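Local coordinates for PG_0823 protein (Porphyromonas gingivalis, PDB 2FSW) that probably binds DNA through a winged helix-turn-helix domain of the HxlR type and so is likely to regulate transcription, at residues 64-72 and 82-92. Sequence-based numbering, arbitrary orientation.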
loop_
_atom_site.group_PDB
_atom_site.type_symbol
_atom_site.label_atom_id
_atom_site.label_comp_id
_atom_site.label_asym_id
_atom_site.label_seq_id
_atom_site.Cartn_x
_atom_site.Cartn_y
_atom_site.Cartn_z
ATOM N N CYS B 64 -15.605 -6.174 0.156
ATOM C CA CYS B 64 -17.016 -6.161 -0.263
ATOM C C CYS B 64 -17.709 -4.892 0.241
ATOM O O CYS B 64 -18.442 -4.240 -0.505
ATOM C CB CYS B 64 -17.758 -7.398 0.254
ATOM S SG CYS B 64 -17.495 -8.899 -0.714
ATOM N N GLY B 65 -17.453 -4.548 1.505
ATOM C CA GLY B 65 -18.016 -3.357 2.140
ATOM C C GLY B 65 -17.580 -2.054 1.494
ATOM O O GLY B 65 -18.323 -1.073 1.516
ATOM N N LYS B 66 -16.376 -2.050 0.917
ATOM C CA LYS B 66 -15.849 -0.887 0.193
ATOM C C LYS B 66 -16.266 -0.869 -1.286
ATOM O O LYS B 66 -15.976 0.087 -2.015
ATOM C CB LYS B 66 -14.316 -0.820 0.313
ATOM C CG LYS B 66 -13.792 -0.648 1.741
ATOM C CD LYS B 66 -14.091 0.734 2.273
ATOM C CE LYS B 66 -13.688 0.847 3.718
ATOM N NZ LYS B 66 -13.414 2.265 4.086
ATOM N N GLY B 67 -16.946 -1.924 -1.721
ATOM C CA GLY B 67 -17.476 -2.000 -3.079
ATOM C C GLY B 67 -16.390 -2.255 -4.104
ATOM O O GLY B 67 -16.522 -1.877 -5.273
ATOM N N LEU B 68 -15.325 -2.918 -3.661
ATOM C CA LEU B 68 -14.159 -3.171 -4.509
ATOM C C LEU B 68 -14.210 -4.554 -5.159
ATOM O O LEU B 68 -13.691 -4.753 -6.257
ATOM C CB LEU B 68 -12.870 -3.001 -3.696
ATOM C CG LEU B 68 -12.480 -1.561 -3.319
ATOM C CD1 LEU B 68 -11.142 -1.541 -2.588
ATOM C CD2 LEU B 68 -12.426 -0.682 -4.540
ATOM N N ILE B 69 -14.832 -5.500 -4.468
ATOM C CA ILE B 69 -15.022 -6.847 -4.988
ATOM C C ILE B 69 -16.515 -7.212 -4.864
ATOM O O ILE B 69 -17.225 -6.651 -4.023
ATOM C CB ILE B 69 -14.117 -7.901 -4.259
ATOM C CG1 ILE B 69 -14.696 -8.288 -2.890
ATOM C CG2 ILE B 69 -12.660 -7.395 -4.123
ATOM C CD1 ILE B 69 -13.848 -9.243 -2.093
ATOM N N LYS B 70 -16.990 -8.118 -5.714
ATOM C CA LYS B 70 -18.355 -8.655 -5.559
ATOM C C LYS B 70 -18.379 -10.157 -5.257
ATOM O O LYS B 70 -17.500 -10.902 -5.691
ATOM C CB LYS B 70 -19.279 -8.275 -6.732
ATOM C CG LYS B 70 -18.744 -8.562 -8.139
ATOM C CD LYS B 70 -19.782 -8.194 -9.214
ATOM C CE LYS B 70 -19.438 -6.899 -9.951
ATOM N NZ LYS B 70 -18.471 -7.164 -11.053
ATOM N N LYS B 71 -19.387 -10.580 -4.501
ATOM C CA LYS B 71 -19.505 -11.959 -4.011
ATOM C C LYS B 71 -20.699 -12.682 -4.636
ATOM O O LYS B 71 -21.830 -12.211 -4.523
ATOM C CB LYS B 71 -19.641 -11.938 -2.484
ATOM C CG LYS B 71 -19.830 -13.284 -1.812
ATOM C CD LYS B 71 -19.941 -13.127 -0.298
ATOM C CE LYS B 71 -21.237 -12.438 0.111
ATOM N NZ LYS B 71 -21.459 -12.450 1.586
ATOM N N LYS B 72 -20.433 -13.809 -5.304
ATOM C CA LYS B 72 -21.489 -14.679 -5.857
ATOM C C LYS B 72 -21.681 -15.904 -4.970
ATOM O O LYS B 72 -20.758 -16.689 -4.776
ATOM C CB LYS B 72 -21.168 -15.153 -7.282
ATOM C CG LYS B 72 -21.065 -14.060 -8.325
ATOM C CD LYS B 72 -19.948 -14.375 -9.310
ATOM C CE LYS B 72 -19.061 -13.171 -9.477
ATOM N NZ LYS B 72 -17.648 -13.500 -9.133
ATOM N N GLU B 82 -17.833 -17.336 -5.104
ATOM C CA GLU B 82 -16.965 -16.807 -6.144
ATOM C C GLU B 82 -16.834 -15.307 -5.966
ATOM O O GLU B 82 -17.809 -14.634 -5.616
ATOM C CB GLU B 82 -17.505 -17.143 -7.534
ATOM C CG GLU B 82 -17.125 -18.542 -7.972
ATOM C CD GLU B 82 -17.748 -18.992 -9.284
ATOM O OE1 GLU B 82 -18.392 -18.179 -9.986
ATOM O OE2 GLU B 82 -17.576 -20.188 -9.611
ATOM N N TYR B 83 -15.615 -14.807 -6.181
ATOM C CA TYR B 83 -15.321 -13.381 -6.110
ATOM C C TYR B 83 -14.788 -12.840 -7.432
ATOM O O TYR B 83 -14.032 -13.512 -8.138
ATOM C CB TYR B 83 -14.317 -13.092 -4.987
ATOM C CG TYR B 83 -14.864 -13.331 -3.599
ATOM C CD1 TYR B 83 -15.579 -12.335 -2.932
ATOM C CD2 TYR B 83 -14.666 -14.557 -2.944
ATOM C CE1 TYR B 83 -16.086 -12.552 -1.650
ATOM C CE2 TYR B 83 -15.167 -14.780 -1.674
ATOM C CZ TYR B 83 -15.874 -13.774 -1.025
ATOM O OH TYR B 83 -16.380 -13.991 0.253
ATOM N N SER B 84 -15.199 -11.622 -7.759
ATOM C CA SER B 84 -14.644 -10.884 -8.898
ATOM C C SER B 84 -14.530 -9.418 -8.535
ATOM O O SER B 84 -15.104 -8.978 -7.534
ATOM C CB SER B 84 -15.519 -11.045 -10.138
ATOM O OG SER B 84 -16.853 -10.675 -9.854
ATOM N N LEU B 85 -13.794 -8.663 -9.341
ATOM C CA LEU B 85 -13.662 -7.238 -9.088
ATOM C C LEU B 85 -14.865 -6.496 -9.648
ATOM O O LEU B 85 -15.353 -6.824 -10.739
ATOM C CB LEU B 85 -12.355 -6.657 -9.688
ATOM C CG LEU B 85 -10.986 -7.112 -9.140
ATOM C CD1 LEU B 85 -9.851 -6.242 -9.692
ATOM C CD2 LEU B 85 -10.924 -7.161 -7.598
ATOM N N THR B 86 -15.327 -5.497 -8.894
ATOM C CA THR B 86 -16.238 -4.474 -9.406
ATOM C C THR B 86 -15.500 -3.513 -10.354
ATOM O O THR B 86 -14.269 -3.548 -10.441
ATOM C CB THR B 86 -16.895 -3.673 -8.251
ATOM O OG1 THR B 86 -15.891 -3.004 -7.477
ATOM C CG2 THR B 86 -17.724 -4.587 -7.345
ATOM N N PRO B 87 -16.248 -2.685 -11.118
ATOM C CA PRO B 87 -15.591 -1.633 -11.898
ATOM C C PRO B 87 -14.725 -0.689 -11.049
ATOM O O PRO B 87 -13.678 -0.230 -11.518
ATOM C CB PRO B 87 -16.768 -0.894 -12.558
ATOM C CG PRO B 87 -17.857 -1.973 -12.659
ATOM C CD PRO B 87 -17.707 -2.729 -11.370
ATOM N N LEU B 88 -15.144 -0.424 -9.810
ATOM C CA LEU B 88 -14.307 0.333 -8.868
ATOM C C LEU B 88 -13.012 -0.424 -8.533
ATOM O O LEU B 88 -11.919 0.136 -8.625
ATOM C CB LEU B 88 -15.087 0.668 -7.585
ATOM C CG LEU B 88 -14.350 1.552 -6.557
ATOM C CD1 LEU B 88 -14.003 2.920 -7.117
ATOM C CD2 LEU B 88 -15.226 1.689 -5.301
ATOM N N GLY B 89 -13.145 -1.700 -8.167
ATOM C CA GLY B 89 -11.996 -2.543 -7.833
ATOM C C GLY B 89 -11.042 -2.659 -9.003
ATOM O O GLY B 89 -9.820 -2.766 -8.824
ATOM N N GLU B 90 -11.596 -2.629 -10.213
ATOM C CA GLU B 90 -10.762 -2.673 -11.404
ATOM C C GLU B 90 -9.870 -1.419 -11.515
ATOM O O GLU B 90 -8.800 -1.487 -12.113
ATOM C CB GLU B 90 -11.602 -2.912 -12.675
ATOM C CG GLU B 90 -12.075 -4.375 -12.890
ATOM C CD GLU B 90 -13.044 -4.545 -14.084
ATOM O OE1 GLU B 90 -14.054 -5.277 -13.953
ATOM O OE2 GLU B 90 -12.814 -3.954 -15.163
ATOM N N LYS B 91 -10.306 -0.293 -10.934
ATOM C CA LYS B 91 -9.505 0.948 -10.912
ATOM C C LYS B 91 -8.271 0.885 -10.001
ATOM O O LYS B 91 -7.427 1.806 -10.017
ATOM C CB LYS B 91 -10.342 2.170 -10.505
ATOM C CG LYS B 91 -11.595 2.405 -11.331
ATOM C CD LYS B 91 -11.246 3.013 -12.657
ATOM C CE LYS B 91 -12.485 3.478 -13.371
ATOM N NZ LYS B 91 -13.009 4.705 -12.715
ATOM N N VAL B 92 -8.197 -0.163 -9.186
ATOM C CA VAL B 92 -7.014 -0.423 -8.333
ATOM C C VAL B 92 -5.880 -1.125 -9.098
ATOM O O VAL B 92 -4.718 -0.986 -8.745
ATOM C CB VAL B 92 -7.410 -1.259 -7.079
ATOM C CG1 VAL B 92 -6.232 -1.452 -6.135
ATOM C CG2 VAL B 92 -8.559 -0.596 -6.369
#
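K70 and K72 pair with S84 and E82 through backbone hydrogen bonds in both directions. K70 N to S84 O and K72 N to E82 O are both 2.8 Å. S84 N and E82 N return the bonds to K70 O and K72 O. These are the hydrogen-bonded pairs of the antiparallel wing hairpin, strands 69-74 and 80-85.

Where the strands meet their flanking turns, T86 takes over. Its hydroxyl gives a proton to G67 O, 2.6 Å from OG1, and accepts one from G89 N. The second bond is a capping bond, with T86 at the N-cap of the short, weakly bonded helix at about 87-90. With chi1 at 61°, OG1 sits between the backbone N and the carbonyl carbon, where it meets both partners. T86 N adds a 3.2 Å bond to L68 O, from above the carbonyl plane. G67 ends helix 53-65 in a Schellman motif.

Two lysines fold back over the face that carries S84. K70 bends at chi3 (105°) and chi4 (83°), which brings NZ to 3.2 Å from L85 O. K72 NZ makes a weak bond to S84 OG.

Apolar contacts occupy the other face. I69 CD1 lies 3.6 Å from Y83 CD1, oblique to the ring. C64 SG meets the edge of the same ring, near its plane. K71 runs alongside Y83, its aliphatic carbons along CE1 and CZ. L60 of helix 53-65 also packs on I69 and Y83.

Next to the strands, L68, just before strand 69-74, sets CD2 on L88 CG, 3.6 Å away. L68 and V92 also touch F102 of the second subunit, so this end adjoins the dimer interface.

One hydroxyl thus couples the end of helix 53-65 to the start of the short helix that follows T86, while backbone bonds fix the strand register.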